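Local coordinates for cytoplasmic protein (Cryptococcus neoformans var. grubii serotype A, PDB 7LPO) that probably hydrolyses steryl beta-glucosides, acting as a fungal sterylglucosidase built on the glycoside hydrolase family 5 barrel, at residues A[42-47]-A[572-577]; A[47-52]-A[73-78]; A[98-103]-A[139-144]. One frame throughout, in Å; residues are numbered along the deposited sequence.

Interaction 1: residues A[42-47]-A[572-577]; sequences NLSGSA and NYVPDN
L43 lies alongside Y573, both side chains heading the same way, and CD1 of L43 packs obliquely on CD2 of the Y573 ring at 3.9 Å. Each side chain has CG opposite the backbone N (chi1 -176° in L43, -172° in Y573), which sends the two in step to the same side of the contact. The backbones join here too: Y573 N donates to O of N42, the residue before L43, at 3.2 Å. The carboxamide of N42 is engaged elsewhere, with OD1 held by R100.

S44, which follows a cis peptide bond, carries the polar centre of the contact. Its OG gives its proton to Y573 O at 2.7 Å, approaching 21° from the carbonyl plane, and accepts from S46 N at 3.1 Å, closing an ST turn. The hydroxyl is thus gripped from both segments and fixes the start of the 3-10 turn against 573-574. Beside it, the pyrrolidine CD of P575 comes to 3.9 Å from S44 OG. S46 then meets the type I turn 574-577, its CB lying 4.1 Å from V574 CG1 and also close to OD1 of D576.

The W571-N572 peptide is cis as well, as in many clan GH-A glycosidases at the end of the eighth barrel strand. Strands 35-43 and 567-570 run parallel as neighbours, so the end of strand 35-43 and the loop after it meet the chain that leaves strand 567-570, while Y573 and P575 reach helix 83-93, where R90 and H87 bind the Y573 hydroxyl.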
loop_
_atom_site.group_PDB
_atom_site.type_symbol
_atom_site.label_atom_id
_atom_site.label_comp_id
_atom_site.label_asym_id
_atom_site.label_seq_id
_atom_site.Cartn_x
_atom_site.Cartn_y
_atom_site.Cartn_z
ATOM N N ASN A 42 -3.959 -7.074 -2.372
ATOM C CA ASN A 42 -4.052 -6.630 -0.989
ATOM C C ASN A 42 -5.417 -7.026 -0.444
ATOM O O ASN A 42 -6.446 -6.732 -1.059
ATOM C CB ASN A 42 -3.869 -5.120 -0.892
ATOM C CG ASN A 42 -2.428 -4.696 -1.085
ATOM O OD1 ASN A 42 -1.722 -4.388 -0.120
ATOM N ND2 ASN A 42 -1.978 -4.697 -2.333
ATOM N N LEU A 43 -5.419 -7.679 0.716
ATOM C CA LEU A 43 -6.625 -8.173 1.374
ATOM C C LEU A 43 -6.542 -7.748 2.838
ATOM O O LEU A 43 -5.849 -8.398 3.628
ATOM C CB LEU A 43 -6.719 -9.689 1.231
ATOM C CG LEU A 43 -7.954 -10.407 1.771
ATOM C CD1 LEU A 43 -9.073 -10.387 0.756
ATOM C CD2 LEU A 43 -7.586 -11.846 2.147
ATOM N N SER A 44 -7.222 -6.666 3.220
ATOM C CA SER A 44 -8.103 -5.881 2.371
ATOM C C SER A 44 -8.230 -4.464 2.936
ATOM O O SER A 44 -8.078 -4.246 4.136
ATOM C CB SER A 44 -9.483 -6.530 2.288
ATOM O OG SER A 44 -10.444 -5.628 1.755
ATOM N N GLY A 45 -8.543 -3.505 2.078
ATOM C CA GLY A 45 -8.890 -2.174 2.537
ATOM C C GLY A 45 -10.007 -2.136 3.565
ATOM O O GLY A 45 -10.101 -1.188 4.351
ATOM N N SER A 46 -10.874 -3.152 3.561
ATOM C CA SER A 46 -11.991 -3.169 4.496
ATOM C C SER A 46 -11.531 -3.325 5.940
ATOM O O SER A 46 -12.304 -3.021 6.852
ATOM C CB SER A 46 -12.964 -4.295 4.149
ATOM O OG SER A 46 -12.302 -5.547 4.188
ATOM N N ALA A 47 -10.306 -3.800 6.169
ATOM C CA ALA A 47 -9.762 -3.901 7.513
ATOM C C ALA A 47 -9.269 -2.564 8.047
ATOM O O ALA A 47 -8.727 -2.517 9.155
ATOM C CB ALA A 47 -8.627 -4.915 7.550
ATOM N N ASN A 572 -7.174 -3.110 -4.783
ATOM C CA ASN A 572 -7.223 -4.122 -3.734
ATOM C C ASN A 572 -8.467 -5.002 -3.998
ATOM O O ASN A 572 -9.123 -4.880 -5.036
ATOM C CB ASN A 572 -7.283 -3.499 -2.343
ATOM C CG ASN A 572 -8.469 -2.578 -2.158
ATOM O OD1 ASN A 572 -9.035 -2.030 -3.116
ATOM N ND2 ASN A 572 -8.842 -2.390 -0.912
ATOM N N TYR A 573 -8.785 -5.885 -3.057
ATOM C CA TYR A 573 -9.960 -6.750 -3.111
ATOM C C TYR A 573 -10.802 -6.462 -1.874
ATOM O O TYR A 573 -10.342 -6.665 -0.747
ATOM C CB TYR A 573 -9.533 -8.218 -3.168
ATOM C CG TYR A 573 -10.641 -9.203 -3.426
ATOM C CD1 TYR A 573 -11.018 -9.535 -4.725
ATOM C CD2 TYR A 573 -11.304 -9.823 -2.366
ATOM C CE1 TYR A 573 -12.038 -10.451 -4.960
ATOM C CE2 TYR A 573 -12.309 -10.740 -2.585
ATOM C CZ TYR A 573 -12.674 -11.058 -3.886
ATOM O OH TYR A 573 -13.692 -11.970 -4.099
ATOM N N VAL A 574 -12.017 -5.974 -2.081
ATOM C CA VAL A 574 -12.847 -5.511 -0.975
ATOM C C VAL A 574 -14.196 -6.213 -1.023
ATOM O O VAL A 574 -15.074 -5.803 -1.801
ATOM C CB VAL A 574 -13.034 -3.987 -1.023
ATOM C CG1 VAL A 574 -13.819 -3.500 0.178
ATOM C CG2 VAL A 574 -11.682 -3.278 -1.116
ATOM N N PRO A 575 -14.418 -7.233 -0.189
ATOM C CA PRO A 575 -15.705 -7.955 -0.236
ATOM C C PRO A 575 -16.952 -7.090 -0.105
ATOM O O PRO A 575 -17.993 -7.462 -0.663
ATOM C CB PRO A 575 -15.590 -8.940 0.936
ATOM C CG PRO A 575 -14.086 -9.226 1.018
ATOM C CD PRO A 575 -13.426 -7.903 0.680
ATOM N N ASP A 576 -16.899 -5.955 0.592
ATOM C CA ASP A 576 -18.099 -5.156 0.822
ATOM C C ASP A 576 -18.114 -3.865 0.003
ATOM O O ASP A 576 -18.871 -2.943 0.321
ATOM C CB ASP A 576 -18.260 -4.847 2.314
ATOM C CG ASP A 576 -17.146 -3.966 2.862
ATOM O OD1 ASP A 576 -16.224 -3.600 2.098
ATOM O OD2 ASP A 576 -17.190 -3.641 4.067
ATOM N N ASN A 577 -17.322 -3.794 -1.061
ATOM C CA ASN A 577 -17.381 -2.652 -1.966
ATOM C C ASN A 577 -18.783 -2.505 -2.556
ATOM O O ASN A 577 -19.445 -3.489 -2.890
ATOM C CB ASN A 577 -16.341 -2.824 -3.076
ATOM C CG ASN A 577 -16.520 -1.829 -4.229
ATOM O OD1 ASN A 577 -17.441 -1.949 -5.033
ATOM N ND2 ASN A 577 -15.637 -0.847 -4.302
#

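Interaction 2: residues A[47-52]-A[73-78]; sequences AKHPNN and INKPLN
A47 begins the contact by setting its CA 4.4 Å from CB of K75, an apolar touch at the foot of the lysine that dominates this pairing. K75 points its CB toward segment 47-52, and from there the chain runs past the loop, bending at chi3 (129°) and chi4 (-148°) so that the ammonium group curls in among backbone carbonyls. K48 turns the other way: its amino group pairs with D145, lies against W585 and hydrogen-bonds a bound Tris molecule.

H49 offers its carbonyl to the lysine. K75 NZ donates to H49 O at 2.6 Å, the nitrogen sitting well above the carbonyl plane (44° out of it) instead of on a lone pair. The side chains of H49 and K75 cross at about a right angle, and NZ sits obliquely to the imidazole, 3.0 Å from H49 CD2. P50 adds its own carbonyl, a weak bond from K75 NZ to P50 O at 3.5 Å. With S46 O as a further acceptor, the buried ammonium group is collected by the main chain of one loop, an arrangement that would fix the course of that loop around a positive charge.

N51 completes the walk. Its side chain slides past that of K75 in the opposite direction, laying the flat amide beside the aliphatic CD of the lysine and next to the carbonyl oxygen of I73.

Two irregular loops, one after strand 35-43 and one before helix 83-93, are joined in this way. In (beta/alpha)8 glycosidases the loops at the C-terminal ends of the strands shape the active-site pocket, and Tris bound at K48, though probably from the crystallisation liquor, is consistent with this loop lining it.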
loop_
_atom_site.group_PDB
_atom_site.type_symbol
_atom_site.label_atom_id
_atom_site.label_comp_id
_atom_site.label_asym_id
_atom_site.label_seq_id
_atom_site.Cartn_x
_atom_site.Cartn_y
_atom_site.Cartn_z
ATOM N N ALA A 47 -10.306 -3.800 6.169
ATOM C CA ALA A 47 -9.762 -3.901 7.513
ATOM C C ALA A 47 -9.269 -2.564 8.047
ATOM O O ALA A 47 -8.727 -2.517 9.155
ATOM C CB ALA A 47 -8.627 -4.915 7.550
ATOM N N LYS A 48 -9.469 -1.476 7.311
ATOM C CA LYS A 48 -9.031 -0.171 7.792
ATOM C C LYS A 48 -9.935 0.410 8.878
ATOM O O LYS A 48 -9.520 1.333 9.592
ATOM C CB LYS A 48 -8.986 0.821 6.636
ATOM C CG LYS A 48 -7.843 0.655 5.683
ATOM C CD LYS A 48 -7.972 1.700 4.569
ATOM C CE LYS A 48 -6.833 1.630 3.599
ATOM N NZ LYS A 48 -6.940 2.713 2.582
ATOM N N HIS A 49 -11.169 -0.064 8.993
ATOM C CA HIS A 49 -12.144 0.539 9.890
ATOM C C HIS A 49 -13.003 -0.549 10.514
ATOM O O HIS A 49 -13.172 -1.627 9.930
ATOM C CB HIS A 49 -13.042 1.563 9.167
ATOM C CG HIS A 49 -13.721 1.023 7.946
ATOM N ND1 HIS A 49 -13.162 1.098 6.690
ATOM C CD2 HIS A 49 -14.920 0.416 7.787
ATOM C CE1 HIS A 49 -13.972 0.531 5.814
ATOM N NE2 HIS A 49 -15.050 0.113 6.453
ATOM N N PRO A 50 -13.553 -0.297 11.697
ATOM C CA PRO A 50 -14.370 -1.314 12.366
ATOM C C PRO A 50 -15.679 -1.560 11.630
ATOM O O PRO A 50 -16.122 -0.771 10.791
ATOM C CB PRO A 50 -14.638 -0.725 13.762
ATOM C CG PRO A 50 -13.756 0.494 13.876
ATOM C CD PRO A 50 -13.469 0.952 12.471
ATOM N N ASN A 51 -16.308 -2.677 11.995
ATOM C CA ASN A 51 -17.635 -3.018 11.503
ATOM C C ASN A 51 -18.593 -1.846 11.667
ATOM O O ASN A 51 -18.647 -1.204 12.721
ATOM C CB ASN A 51 -18.173 -4.239 12.261
ATOM C CG ASN A 51 -17.383 -5.506 11.966
ATOM O OD1 ASN A 51 -16.707 -6.056 12.836
ATOM N ND2 ASN A 51 -17.463 -5.968 10.738
ATOM N N ASN A 52 -19.336 -1.567 10.603
ATOM C CA ASN A 52 -20.412 -0.591 10.569
ATOM C C ASN A 52 -19.943 0.843 10.764
ATOM O O ASN A 52 -20.772 1.711 11.005
ATOM C CB ASN A 52 -21.488 -0.898 11.622
ATOM C CG ASN A 52 -21.934 -2.350 11.594
ATOM O OD1 ASN A 52 -22.339 -2.869 10.547
ATOM N ND2 ASN A 52 -21.853 -3.016 12.739
ATOM N N ILE A 73 -13.496 -7.660 14.019
ATOM C CA ILE A 73 -13.633 -9.088 13.762
ATOM C C ILE A 73 -14.420 -9.314 12.481
ATOM O O ILE A 73 -15.408 -8.622 12.201
ATOM C CB ILE A 73 -14.312 -9.798 14.942
ATOM C CG1 ILE A 73 -13.446 -9.700 16.194
ATOM C CG2 ILE A 73 -14.584 -11.251 14.587
ATOM C CD1 ILE A 73 -12.502 -10.857 16.379
ATOM N N ASN A 74 -13.980 -10.302 11.702
ATOM C CA ASN A 74 -14.600 -10.771 10.468
ATOM C C ASN A 74 -14.335 -9.847 9.289
ATOM O O ASN A 74 -14.974 -10.002 8.240
ATOM C CB ASN A 74 -16.107 -10.985 10.636
ATOM C CG ASN A 74 -16.428 -12.333 11.258
ATOM O OD1 ASN A 74 -15.715 -13.319 11.040
ATOM N ND2 ASN A 74 -17.494 -12.381 12.046
ATOM N N LYS A 75 -13.401 -8.909 9.413
ATOM C CA LYS A 75 -12.802 -8.244 8.267
ATOM C C LYS A 75 -11.319 -8.581 8.248
ATOM O O LYS A 75 -10.644 -8.402 9.269
ATOM C CB LYS A 75 -12.991 -6.725 8.327
ATOM C CG LYS A 75 -14.440 -6.280 8.225
ATOM C CD LYS A 75 -14.606 -4.910 8.859
ATOM C CE LYS A 75 -15.318 -3.964 7.911
ATOM N NZ LYS A 75 -14.843 -2.572 8.113
ATOM N N PRO A 76 -10.753 -8.993 7.111
ATOM C CA PRO A 76 -11.343 -8.865 5.770
ATOM C C PRO A 76 -12.350 -9.936 5.372
ATOM O O PRO A 76 -13.168 -9.684 4.492
ATOM C CB PRO A 76 -10.115 -8.947 4.843
ATOM C CG PRO A 76 -9.166 -9.867 5.589
ATOM C CD PRO A 76 -9.397 -9.576 7.078
ATOM N N LEU A 77 -12.298 -11.104 5.996
ATOM C CA LEU A 77 -13.123 -12.233 5.594
ATOM C C LEU A 77 -14.003 -12.688 6.750
ATOM O O LEU A 77 -13.527 -12.851 7.879
ATOM C CB LEU A 77 -12.245 -13.384 5.120
ATOM C CG LEU A 77 -11.493 -13.179 3.809
ATOM C CD1 LEU A 77 -10.613 -14.399 3.574
ATOM C CD2 LEU A 77 -12.428 -12.945 2.632
ATOM N N ASN A 78 -15.286 -12.883 6.465
ATOM C CA ASN A 78 -16.220 -13.398 7.455
ATOM C C ASN A 78 -16.062 -14.913 7.556
ATOM O O ASN A 78 -16.202 -15.631 6.558
ATOM C CB ASN A 78 -17.648 -13.024 7.083
ATOM C CG ASN A 78 -18.623 -13.306 8.202
ATOM O OD1 ASN A 78 -18.682 -14.416 8.726
ATOM N ND2 ASN A 78 -19.379 -12.297 8.587
#

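Interaction 3: residues A[98-103]-A[139-144]; sequences LLRYVF and FMDPHQ
Two neighbouring parallel strands of the (beta/alpha)8 barrel of glycoside hydrolase family 5, linked through helix 118-133, meet in this buried contact. Five backbone hydrogen bonds knit them, from F139 N to L99 O at 3.1 Å through to H143 N and F103 O at 2.8 Å.

On the face bearing R100, V102, F139 and D141, the extended arginine crosses the F139 ring, with CG 4.1 Å from the ring centroid in a CH-pi contact. Farther out, its guanidinium stacks on the D141 carboxylate, the planes 11° apart. R100 NH1 and D141 OD2 are 3.4 Å apart, a salt bridge of charge alone; the N-H groups serve N42, E521, D267 and N270. A water accepts weakly from R100 NH2 and donates to D141 OD1.

The other face turns toward W266 and helix 118-133. There P142 CA sits over the F103 ring, 4.0 Å from its centroid, and the M140 CE methyl meets Y101 CD1 at 3.7 Å.

Near the bound Tris, V102 CG1 packs on H143 CB, and H143 ND1 donates almost in its ring plane to the syn lone pair of D141 OD2, 2.8 Å away.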
loop_
_atom_site.group_PDB
_atom_site.type_symbol
_atom_site.label_atom_id
_atom_site.label_comp_id
_atom_site.label_asym_id
_atom_site.label_seq_id
_atom_site.Cartn_x
_atom_site.Cartn_y
_atom_site.Cartn_z
ATOM N N LEU A 98 -0.519 -14.892 -3.923
ATOM C CA LEU A 98 0.057 -13.959 -2.968
ATOM C C LEU A 98 -1.034 -13.074 -2.392
ATOM O O LEU A 98 -1.967 -12.675 -3.094
ATOM C CB LEU A 98 1.131 -13.086 -3.631
ATOM C CG LEU A 98 1.733 -11.939 -2.818
ATOM C CD1 LEU A 98 2.738 -12.471 -1.828
ATOM C CD2 LEU A 98 2.381 -10.926 -3.756
ATOM N N LEU A 99 -0.908 -12.779 -1.105
ATOM C CA LEU A 99 -1.800 -11.864 -0.411
ATOM C C LEU A 99 -0.942 -10.957 0.449
ATOM O O LEU A 99 -0.087 -11.449 1.188
ATOM C CB LEU A 99 -2.814 -12.605 0.466
ATOM C CG LEU A 99 -3.765 -13.573 -0.228
ATOM C CD1 LEU A 99 -4.472 -14.413 0.820
ATOM C CD2 LEU A 99 -4.759 -12.840 -1.093
ATOM N N ARG A 100 -1.134 -9.645 0.313
ATOM C CA ARG A 100 -0.589 -8.670 1.248
ATOM C C ARG A 100 -1.678 -8.435 2.283
ATOM O O ARG A 100 -2.751 -7.916 1.954
ATOM C CB ARG A 100 -0.195 -7.384 0.532
ATOM C CG ARG A 100 0.451 -6.353 1.449
ATOM C CD ARG A 100 1.160 -5.321 0.622
ATOM N NE ARG A 100 1.724 -4.226 1.402
ATOM C CZ ARG A 100 1.146 -3.040 1.560
ATOM N NH1 ARG A 100 -0.045 -2.785 1.019
ATOM N NH2 ARG A 100 1.763 -2.102 2.261
ATOM N N TYR A 101 -1.432 -8.869 3.518
ATOM C CA TYR A 101 -2.481 -8.919 4.528
ATOM C C TYR A 101 -2.486 -7.634 5.343
ATOM O O TYR A 101 -1.506 -7.320 6.019
ATOM C CB TYR A 101 -2.310 -10.132 5.443
ATOM C CG TYR A 101 -3.488 -10.266 6.369
ATOM C CD1 TYR A 101 -3.545 -9.548 7.558
ATOM C CD2 TYR A 101 -4.577 -11.065 6.028
ATOM C CE1 TYR A 101 -4.647 -9.642 8.398
ATOM C CE2 TYR A 101 -5.680 -11.167 6.868
ATOM C CZ TYR A 101 -5.704 -10.454 8.050
ATOM O OH TYR A 101 -6.801 -10.540 8.882
ATOM N N VAL A 102 -3.609 -6.931 5.317
ATOM C CA VAL A 102 -3.731 -5.603 5.907
ATOM C C VAL A 102 -4.268 -5.714 7.330
ATOM O O VAL A 102 -5.318 -6.322 7.560
ATOM C CB VAL A 102 -4.649 -4.716 5.048
ATOM C CG1 VAL A 102 -4.862 -3.368 5.704
ATOM C CG2 VAL A 102 -4.089 -4.550 3.643
ATOM N N PHE A 103 -3.548 -5.120 8.283
ATOM C CA PHE A 103 -4.030 -4.942 9.645
ATOM C C PHE A 103 -3.577 -3.572 10.132
ATOM O O PHE A 103 -2.611 -2.998 9.626
ATOM C CB PHE A 103 -3.536 -6.049 10.594
ATOM C CG PHE A 103 -2.067 -6.005 10.866
ATOM C CD1 PHE A 103 -1.173 -6.608 9.996
ATOM C CD2 PHE A 103 -1.575 -5.357 11.978
ATOM C CE1 PHE A 103 0.183 -6.569 10.227
ATOM C CE2 PHE A 103 -0.216 -5.316 12.223
ATOM C CZ PHE A 103 0.665 -5.923 11.346
ATOM N N PHE A 139 2.425 -11.917 3.030
ATOM C CA PHE A 139 3.268 -11.059 3.852
ATOM C C PHE A 139 2.398 -9.991 4.507
ATOM O O PHE A 139 1.376 -9.558 3.964
ATOM C CB PHE A 139 4.484 -10.478 3.081
ATOM C CG PHE A 139 4.168 -9.453 2.039
ATOM C CD1 PHE A 139 3.737 -9.830 0.793
ATOM C CD2 PHE A 139 4.401 -8.113 2.286
ATOM C CE1 PHE A 139 3.482 -8.884 -0.183
ATOM C CE2 PHE A 139 4.149 -7.160 1.323
ATOM C CZ PHE A 139 3.701 -7.546 0.082
ATOM N N MET A 140 2.781 -9.646 5.730
ATOM C CA MET A 140 1.957 -8.853 6.629
ATOM C C MET A 140 2.226 -7.367 6.437
ATOM O O MET A 140 3.380 -6.937 6.373
ATOM C CB MET A 140 2.241 -9.244 8.078
ATOM C CG MET A 140 2.190 -10.732 8.378
ATOM S SD MET A 140 0.589 -11.477 7.987
ATOM C CE MET A 140 -0.502 -10.892 9.174
ATOM N N ASP A 141 1.159 -6.583 6.380
ATOM C CA ASP A 141 1.248 -5.144 6.149
ATOM C C ASP A 141 0.692 -4.407 7.354
ATOM O O ASP A 141 -0.539 -4.339 7.524
ATOM C CB ASP A 141 0.482 -4.766 4.883
ATOM C CG ASP A 141 0.039 -3.306 4.863
ATOM O OD1 ASP A 141 0.726 -2.437 5.460
ATOM O OD2 ASP A 141 -1.009 -3.033 4.237
ATOM N N PRO A 142 1.548 -3.865 8.234
ATOM C CA PRO A 142 1.064 -2.916 9.248
ATOM C C PRO A 142 0.652 -1.613 8.585
ATOM O O PRO A 142 1.501 -0.815 8.166
ATOM C CB PRO A 142 2.275 -2.723 10.171
ATOM C CG PRO A 142 3.388 -3.468 9.564
ATOM C CD PRO A 142 3.012 -3.900 8.191
ATOM N N HIS A 143 -0.647 -1.396 8.456
ATOM C CA HIS A 143 -1.164 -0.430 7.505
ATOM C C HIS A 143 -1.643 0.832 8.203
ATOM O O HIS A 143 -2.233 0.777 9.287
ATOM C CB HIS A 143 -2.311 -1.030 6.689
ATOM C CG HIS A 143 -2.679 -0.211 5.494
ATOM N ND1 HIS A 143 -2.212 -0.492 4.227
ATOM C CD2 HIS A 143 -3.440 0.905 5.378
ATOM C CE1 HIS A 143 -2.682 0.406 3.380
ATOM N NE2 HIS A 143 -3.422 1.269 4.053
ATOM N N GLN A 144 -1.398 1.962 7.547
ATOM C CA GLN A 144 -1.881 3.261 7.980
ATOM C C GLN A 144 -1.998 4.163 6.757
ATOM O O GLN A 144 -1.334 3.960 5.735
ATOM C CB GLN A 144 -0.955 3.883 9.044
ATOM C CG GLN A 144 0.381 4.385 8.514
ATOM C CD GLN A 144 0.294 5.754 7.855
ATOM O OE1 GLN A 144 -0.487 6.602 8.262
ATOM N NE2 GLN A 144 1.108 5.971 6.839
HETATM O O HOH W 1 3.278 -1.822 4.844
#

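All three contacts are largely buried, but interaction 3 lies deepest, its centre about 8 Å from that of the chain, against about 12 Å for interaction 1 and about 18 Å for interaction 2. The chemistry shifts accordingly: regular strand pairing in the barrel wall, with a stacked ion pair on one face, hydroxyl and main-chain bonds where strands give way to loops, and a lysine among carbonyls between the outlying loops. Interactions 1 and 3 share a sheet, since strands 35-43 and 98-104 are neighbours, and the R100 side chain ties them together. Interactions 1 and 2 share A47, whose CB also packs on V102 O of interaction 3. P76 and Y101 bring interaction 2 against interaction 3.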